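Local coordinates for protein UDP-L-Rhamnose Synthase (Acanthamoeba polyphaga mimivirus, PDB 7JID) that probably makes UDP-L-rhamnose as an NADP-dependent oxidoreductase with a Rossmann-type fold that binds both NADP and the UDP-sugar, at residues Val43-Ser57 against Leu93-Leu107. Numbering follows the deposited sequence.
Sequences VEREISEIKPDRVMS and LAFICQKYNIHLTYL. With NAP (NADP nicotinamide-adenine-dinucleotide phosphate), chain D.
Glu-44 OE2 accepts two bonds, from Tyr-100 and Lys-99: Tyr-100 OH reaches its anti lone pair at 2.7 Å, and Lys-99 NZ takes the syn one in a salt bridge of 2.8 Å. The carboxylate stands at the edge of the Tyr-100 ring, the two planes 83° apart. With CG anti to the backbone N (chi1 177°) and the chain extended beyond it, Glu-44 spans the gap between helices; the axes of 43-50 and 93-99 come within 10.2 Å at their closest and cross at -32°. Ile-47 CG2 lies over one face of the Tyr-100 ring, and Val-43 CG1 presses on Ile-96 CD1 at a tight 3.5 Å. Deeper in, Cys-97 SG sits 3.7 Å from Val-55 CB, packing helix 93-99 against strand 54-57. Val-55 and Ser-57, each using both N and O, join this strand to the parallel 103-109; Ser-57 N to Thr-105 O is 2.8 Å. Water 2 donates to Val-55 O and also meets His-103 ND1 and Thr-105 OG1, while His-103 NE2 is bonded to Thr-210 O. Two successive helix-strand units of the Rossmann fold thus pack side by side, bringing Leu-107 to the NADP ribose; the paired donors probably stabilise a charged Glu-44.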
loop_
_atom_site.group_PDB
_atom_site.type_symbol
_atom_site.label_atom_id
_atom_site.label_comp_id
_atom_site.label_asym_id
_atom_site.label_seq_id
_atom_site.Cartn_x
_atom_site.Cartn_y
_atom_site.Cartn_z
ATOM N N VAL A 43 -13.306 0.515 13.812
ATOM C CA VAL A 43 -14.009 -0.447 12.919
ATOM C C VAL A 43 -14.351 -1.701 13.739
ATOM O O VAL A 43 -15.522 -2.182 13.678
ATOM C CB VAL A 43 -13.120 -0.827 11.721
ATOM C CG1 VAL A 43 -13.704 -2.015 10.988
ATOM C CG2 VAL A 43 -12.913 0.375 10.812
ATOM N N GLU A 44 -13.381 -2.230 14.484
ATOM C CA GLU A 44 -13.612 -3.495 15.222
ATOM C C GLU A 44 -14.643 -3.230 16.321
ATOM O O GLU A 44 -15.503 -4.085 16.505
ATOM C CB GLU A 44 -12.331 -4.060 15.809
ATOM C CG GLU A 44 -12.610 -5.314 16.611
ATOM C CD GLU A 44 -11.418 -6.195 16.853
ATOM O OE1 GLU A 44 -10.293 -5.788 16.501
ATOM O OE2 GLU A 44 -11.624 -7.294 17.378
ATOM N N ARG A 45 -14.590 -2.083 16.992
ATOM C CA ARG A 45 -15.617 -1.746 18.011
ATOM C C ARG A 45 -16.985 -1.700 17.321
ATOM O O ARG A 45 -17.958 -2.256 17.893
ATOM C CB ARG A 45 -15.287 -0.439 18.735
ATOM C CG ARG A 45 -14.158 -0.545 19.756
ATOM C CD ARG A 45 -14.079 0.745 20.592
ATOM N NE ARG A 45 -13.741 1.960 19.846
ATOM C CZ ARG A 45 -12.498 2.336 19.503
ATOM N NH1 ARG A 45 -11.455 1.589 19.826
ATOM N NH2 ARG A 45 -12.302 3.455 18.827
ATOM N N GLU A 46 -17.084 -1.064 16.152
ATOM C CA GLU A 46 -18.387 -0.881 15.458
ATOM C C GLU A 46 -18.926 -2.248 15.038
ATOM O O GLU A 46 -20.133 -2.505 15.247
ATOM C CB GLU A 46 -18.293 0.059 14.264
ATOM C CG GLU A 46 -19.641 0.340 13.635
ATOM C CD GLU A 46 -19.660 1.569 12.752
ATOM O OE1 GLU A 46 -18.655 1.791 12.057
ATOM O OE2 GLU A 46 -20.650 2.315 12.756
ATOM N N ILE A 47 -18.086 -3.090 14.464
ATOM C CA ILE A 47 -18.492 -4.431 13.969
ATOM C C ILE A 47 -18.881 -5.316 15.152
ATOM O O ILE A 47 -19.896 -6.016 15.052
ATOM C CB ILE A 47 -17.383 -5.033 13.101
ATOM C CG1 ILE A 47 -17.434 -4.328 11.750
ATOM C CG2 ILE A 47 -17.523 -6.525 12.969
ATOM C CD1 ILE A 47 -16.369 -4.729 10.766
ATOM N N SER A 48 -18.119 -5.246 16.238
ATOM C CA SER A 48 -18.361 -6.074 17.439
ATOM C C SER A 48 -19.701 -5.686 18.062
ATOM O O SER A 48 -20.376 -6.611 18.570
ATOM C CB SER A 48 -17.209 -5.935 18.403
ATOM O OG SER A 48 -17.436 -6.780 19.517
ATOM N N GLU A 49 -20.075 -4.406 18.016
ATOM C CA GLU A 49 -21.312 -3.846 18.637
ATOM C C GLU A 49 -22.520 -4.037 17.704
ATOM O O GLU A 49 -23.583 -4.500 18.170
ATOM C CB GLU A 49 -21.160 -2.362 18.981
ATOM C CG GLU A 49 -22.481 -1.609 18.941
ATOM C CD GLU A 49 -22.622 -0.317 19.730
ATOM O OE1 GLU A 49 -22.794 -0.391 20.970
ATOM O OE2 GLU A 49 -22.633 0.766 19.095
ATOM N N ILE A 50 -22.392 -3.687 16.426
ATOM C CA ILE A 50 -23.534 -3.745 15.465
ATOM C C ILE A 50 -23.892 -5.208 15.152
ATOM O O ILE A 50 -25.079 -5.450 14.905
ATOM C CB ILE A 50 -23.229 -2.938 14.187
ATOM C CG1 ILE A 50 -23.106 -1.437 14.471
ATOM C CG2 ILE A 50 -24.265 -3.222 13.102
ATOM C CD1 ILE A 50 -24.312 -0.808 15.154
ATOM N N LYS A 51 -22.913 -6.111 15.060
ATOM C CA LYS A 51 -23.074 -7.549 14.728
ATOM C C LYS A 51 -23.814 -7.662 13.400
ATOM O O LYS A 51 -24.859 -8.295 13.284
ATOM C CB LYS A 51 -23.812 -8.254 15.875
ATOM C CG LYS A 51 -23.137 -8.021 17.222
ATOM C CD LYS A 51 -23.805 -8.648 18.421
ATOM C CE LYS A 51 -23.075 -8.304 19.704
ATOM N NZ LYS A 51 -21.865 -9.141 19.881
ATOM N N PRO A 52 -23.309 -7.040 12.320
ATOM C CA PRO A 52 -24.011 -7.101 11.045
ATOM C C PRO A 52 -23.889 -8.512 10.471
ATOM O O PRO A 52 -22.952 -9.207 10.790
ATOM C CB PRO A 52 -23.226 -6.128 10.152
ATOM C CG PRO A 52 -21.826 -6.190 10.741
ATOM C CD PRO A 52 -22.027 -6.318 12.245
ATOM N N ASP A 53 -24.830 -8.878 9.588
ATOM C CA ASP A 53 -24.804 -10.138 8.814
ATOM C C ASP A 53 -23.915 -9.979 7.577
ATOM O O ASP A 53 -23.335 -10.962 7.138
ATOM C CB ASP A 53 -26.221 -10.538 8.394
ATOM C CG ASP A 53 -27.134 -10.748 9.598
ATOM O OD1 ASP A 53 -26.840 -11.676 10.337
ATOM O OD2 ASP A 53 -28.038 -9.924 9.808
ATOM N N ARG A 54 -23.807 -8.746 7.104
ATOM C CA ARG A 54 -23.021 -8.437 5.886
ATOM C C ARG A 54 -22.348 -7.097 6.115
ATOM O O ARG A 54 -23.008 -6.167 6.643
ATOM C CB ARG A 54 -23.920 -8.353 4.651
ATOM C CG ARG A 54 -24.660 -9.622 4.244
ATOM C CD ARG A 54 -23.755 -10.812 3.952
ATOM N NE ARG A 54 -24.596 -11.909 3.476
ATOM C CZ ARG A 54 -25.184 -12.808 4.284
ATOM N NH1 ARG A 54 -24.995 -12.730 5.593
ATOM N NH2 ARG A 54 -25.990 -13.731 3.780
ATOM N N VAL A 55 -21.128 -6.956 5.611
ATOM C CA VAL A 55 -20.445 -5.641 5.516
ATOM C C VAL A 55 -20.159 -5.365 4.035
ATOM O O VAL A 55 -19.787 -6.291 3.312
ATOM C CB VAL A 55 -19.171 -5.639 6.375
ATOM C CG1 VAL A 55 -18.410 -4.332 6.253
ATOM C CG2 VAL A 55 -19.516 -5.917 7.842
ATOM N N MET A 56 -20.327 -4.126 3.643
ATOM C CA MET A 56 -19.933 -3.715 2.264
ATOM C C MET A 56 -19.074 -2.466 2.330
ATOM O O MET A 56 -19.309 -1.597 3.163
ATOM C CB MET A 56 -21.137 -3.472 1.354
ATOM C CG MET A 56 -22.215 -4.562 1.429
ATOM S SD MET A 56 -23.528 -4.384 0.180
ATOM C CE MET A 56 -22.705 -5.221 -1.174
ATOM N N SER A 57 -18.124 -2.401 1.408
ATOM C CA SER A 57 -17.158 -1.298 1.261
ATOM C C SER A 57 -17.384 -0.605 -0.092
ATOM O O SER A 57 -17.073 -1.207 -1.146
ATOM C CB SER A 57 -15.739 -1.763 1.385
ATOM O OG SER A 57 -14.853 -0.652 1.219
ATOM N N LEU A 93 -10.873 -3.518 6.862
ATOM C CA LEU A 93 -12.190 -4.180 6.734
ATOM C C LEU A 93 -12.016 -5.665 6.451
ATOM O O LEU A 93 -12.717 -6.495 7.121
ATOM C CB LEU A 93 -13.000 -3.480 5.651
ATOM C CG LEU A 93 -13.338 -2.008 5.860
ATOM C CD1 LEU A 93 -14.225 -1.568 4.728
ATOM C CD2 LEU A 93 -14.068 -1.770 7.177
ATOM N N ALA A 94 -11.109 -6.062 5.551
ATOM C CA ALA A 94 -10.853 -7.491 5.261
ATOM C C ALA A 94 -10.416 -8.211 6.546
ATOM O O ALA A 94 -11.025 -9.263 6.905
ATOM C CB ALA A 94 -9.839 -7.692 4.186
ATOM N N PHE A 95 -9.428 -7.679 7.246
ATOM C CA PHE A 95 -8.866 -8.385 8.420
ATOM C C PHE A 95 -9.962 -8.542 9.467
ATOM O O PHE A 95 -10.076 -9.618 10.072
ATOM C CB PHE A 95 -7.705 -7.635 9.059
ATOM C CG PHE A 95 -6.384 -7.863 8.365
ATOM C CD1 PHE A 95 -5.799 -9.099 8.349
ATOM C CD2 PHE A 95 -5.740 -6.833 7.710
ATOM C CE1 PHE A 95 -4.616 -9.343 7.672
ATOM C CE2 PHE A 95 -4.537 -7.059 7.076
ATOM C CZ PHE A 95 -3.975 -8.306 7.027
ATOM N N ILE A 96 -10.687 -7.479 9.733
ATOM C CA ILE A 96 -11.666 -7.466 10.863
ATOM C C ILE A 96 -12.904 -8.264 10.471
ATOM O O ILE A 96 -13.380 -9.090 11.301
ATOM C CB ILE A 96 -11.980 -6.028 11.290
ATOM C CG1 ILE A 96 -10.744 -5.327 11.882
ATOM C CG2 ILE A 96 -13.125 -6.022 12.287
ATOM C CD1 ILE A 96 -10.939 -3.828 12.009
ATOM N N CYS A 97 -13.421 -8.126 9.249
ATOM C CA CYS A 97 -14.581 -8.968 8.827
ATOM C C CYS A 97 -14.203 -10.448 8.905
ATOM O O CYS A 97 -15.033 -11.215 9.429
ATOM C CB CYS A 97 -15.113 -8.565 7.461
ATOM S SG CYS A 97 -15.908 -6.968 7.562
ATOM N N GLN A 98 -12.998 -10.820 8.477
ATOM C CA GLN A 98 -12.518 -12.213 8.500
ATOM C C GLN A 98 -12.507 -12.706 9.943
ATOM O O GLN A 98 -12.999 -13.834 10.210
ATOM C CB GLN A 98 -11.142 -12.299 7.879
ATOM C CG GLN A 98 -10.605 -13.714 7.875
ATOM C CD GLN A 98 -9.230 -13.775 7.280
ATOM O OE1 GLN A 98 -8.250 -13.213 7.800
ATOM N NE2 GLN A 98 -9.124 -14.556 6.226
ATOM N N LYS A 99 -11.966 -11.904 10.857
ATOM C CA LYS A 99 -11.867 -12.337 12.267
ATOM C C LYS A 99 -13.260 -12.652 12.803
ATOM O O LYS A 99 -13.370 -13.690 13.505
ATOM C CB LYS A 99 -11.193 -11.254 13.105
ATOM C CG LYS A 99 -11.319 -11.428 14.618
ATOM C CD LYS A 99 -10.509 -10.377 15.384
ATOM C CE LYS A 99 -10.624 -10.495 16.891
ATOM N NZ LYS A 99 -9.818 -9.455 17.581
ATOM N N TYR A 100 -14.253 -11.796 12.529
ATOM C CA TYR A 100 -15.656 -11.938 13.007
ATOM C C TYR A 100 -16.456 -12.915 12.108
ATOM O O TYR A 100 -17.664 -13.107 12.384
ATOM C CB TYR A 100 -16.283 -10.554 13.204
ATOM C CG TYR A 100 -15.761 -9.855 14.427
ATOM C CD1 TYR A 100 -16.381 -10.012 15.655
ATOM C CD2 TYR A 100 -14.590 -9.119 14.385
ATOM C CE1 TYR A 100 -15.875 -9.420 16.806
ATOM C CE2 TYR A 100 -14.060 -8.534 15.529
ATOM C CZ TYR A 100 -14.709 -8.687 16.743
ATOM O OH TYR A 100 -14.181 -8.113 17.862
ATOM N N ASN A 101 -15.852 -13.494 11.070
ATOM C CA ASN A 101 -16.557 -14.441 10.154
ATOM C C ASN A 101 -17.775 -13.746 9.551
ATOM O O ASN A 101 -18.858 -14.378 9.449
ATOM C CB ASN A 101 -17.000 -15.721 10.884
ATOM C CG ASN A 101 -15.841 -16.596 11.312
ATOM O OD1 ASN A 101 -15.651 -16.850 12.503
ATOM N ND2 ASN A 101 -15.066 -17.072 10.350
ATOM N N ILE A 102 -17.639 -12.469 9.172
ATOM C CA ILE A 102 -18.745 -11.700 8.547
ATOM C C ILE A 102 -18.356 -11.441 7.084
ATOM O O ILE A 102 -17.253 -10.949 6.836
ATOM C CB ILE A 102 -19.091 -10.383 9.259
ATOM C CG1 ILE A 102 -19.465 -10.594 10.736
ATOM C CG2 ILE A 102 -20.219 -9.724 8.506
ATOM C CD1 ILE A 102 -19.536 -9.326 11.509
ATOM N N HIS A 103 -19.217 -11.844 6.166
ATOM C CA HIS A 103 -18.937 -11.679 4.718
ATOM C C HIS A 103 -18.725 -10.192 4.407
ATOM O O HIS A 103 -19.546 -9.364 4.816
ATOM C CB HIS A 103 -20.085 -12.273 3.914
ATOM C CG HIS A 103 -19.912 -12.125 2.448
ATOM N ND1 HIS A 103 -20.204 -10.951 1.789
ATOM C CD2 HIS A 103 -19.444 -12.994 1.541
ATOM C CE1 HIS A 103 -19.893 -11.106 0.511
ATOM N NE2 HIS A 103 -19.441 -12.354 0.321
ATOM N N LEU A 104 -17.674 -9.883 3.643
ATOM C CA LEU A 104 -17.352 -8.510 3.185
ATOM C C LEU A 104 -17.445 -8.483 1.664
ATOM O O LEU A 104 -16.818 -9.324 1.032
ATOM C CB LEU A 104 -15.952 -8.129 3.631
ATOM C CG LEU A 104 -15.403 -6.795 3.101
ATOM C CD1 LEU A 104 -16.244 -5.638 3.601
ATOM C CD2 LEU A 104 -13.975 -6.646 3.554
ATOM N N THR A 105 -18.170 -7.501 1.152
ATOM C CA THR A 105 -18.105 -7.097 -0.269
ATOM C C THR A 105 -17.217 -5.857 -0.347
ATOM O O THR A 105 -17.589 -4.838 0.205
ATOM C CB THR A 105 -19.490 -6.850 -0.877
ATOM O OG1 THR A 105 -20.317 -8.005 -0.653
ATOM C CG2 THR A 105 -19.377 -6.571 -2.357
ATOM N N TYR A 106 -16.134 -5.977 -1.098
ATOM C CA TYR A 106 -15.229 -4.866 -1.440
ATOM C C TYR A 106 -15.476 -4.469 -2.900
ATOM O O TYR A 106 -15.216 -5.245 -3.788
ATOM C CB TYR A 106 -13.772 -5.247 -1.170
ATOM C CG TYR A 106 -12.789 -4.332 -1.846
ATOM C CD1 TYR A 106 -12.670 -3.001 -1.450
ATOM C CD2 TYR A 106 -11.974 -4.816 -2.835
ATOM C CE1 TYR A 106 -11.786 -2.158 -2.095
ATOM C CE2 TYR A 106 -11.080 -3.982 -3.496
ATOM C CZ TYR A 106 -10.964 -2.667 -3.081
ATOM O OH TYR A 106 -10.131 -1.780 -3.712
ATOM N N LEU A 107 -15.947 -3.250 -3.122
ATOM C CA LEU A 107 -16.094 -2.728 -4.513
ATOM C C LEU A 107 -14.757 -2.148 -4.948
ATOM O O LEU A 107 -14.354 -1.098 -4.405
ATOM C CB LEU A 107 -17.204 -1.695 -4.601
ATOM C CG LEU A 107 -17.662 -1.409 -6.042
ATOM C CD1 LEU A 107 -18.056 -2.668 -6.788
ATOM C CD2 LEU A 107 -18.836 -0.439 -6.034
HETATM P PA NAP D . -17.574 8.635 -3.814
HETATM O O1A NAP D . -18.907 9.257 -4.161
HETATM O O2A NAP D . -16.389 9.529 -3.615
HETATM O O5B NAP D . -17.900 7.790 -2.516
HETATM C C5B NAP D . -16.845 7.313 -1.679
HETATM C C4B NAP D . -17.204 7.259 -0.202
HETATM O O4B NAP D . -16.184 6.623 0.555
HETATM C C3B NAP D . -17.377 8.681 0.316
HETATM O O3B NAP D . -18.653 8.636 0.996
HETATM C C2B NAP D . -16.204 8.825 1.277
HETATM O O2B NAP D . -16.631 9.525 2.406
HETATM C C1B NAP D . -15.893 7.393 1.705
HETATM N N9A NAP D . -14.571 7.094 2.220
HETATM C C8A NAP D . -13.410 7.273 1.605
HETATM N N7A NAP D . -12.403 6.840 2.366
HETATM C C5A NAP D . -12.938 6.384 3.505
HETATM C C6A NAP D . -12.403 5.844 4.695
HETATM N N6A NAP D . -11.102 5.705 4.803
HETATM N N1A NAP D . -13.303 5.508 5.682
HETATM C C2A NAP D . -14.620 5.664 5.487
HETATM N N3A NAP D . -15.217 6.181 4.401
HETATM C C4A NAP D . -14.373 6.530 3.393
HETATM O O3 NAP D . -17.047 7.513 -4.843
HETATM P PN NAP D . -17.921 6.338 -5.547
HETATM O O1N NAP D . -17.665 6.652 -7.012
HETATM O O2N NAP D . -19.231 6.048 -4.945
HETATM O O5D NAP D . -16.949 5.113 -5.297
HETATM C C5D NAP D . -16.951 4.125 -4.276
HETATM C C4D NAP D . -15.536 3.472 -4.250
HETATM O O4D NAP D . -15.693 2.113 -4.506
HETATM C C3D NAP D . -14.714 4.035 -5.390
HETATM O O3D NAP D . -13.288 3.657 -5.306
HETATM C C2D NAP D . -15.605 3.378 -6.471
HETATM O O2D NAP D . -15.116 3.280 -7.816
HETATM C C1D NAP D . -15.840 1.994 -5.926
HETATM P P2B NAP D . -15.930 10.878 2.848
HETATM O O1X NAP D . -16.408 11.969 1.991
HETATM O O2X NAP D . -16.579 10.958 4.243
HETATM O O3X NAP D . -14.400 10.797 2.887
HETATM O O HOH W 1 -21.662 -13.104 7.083
HETATM O O HOH W 2 -21.305 -8.335 1.910
HETATM O O HOH W 3 -14.352 0.053 -1.505
#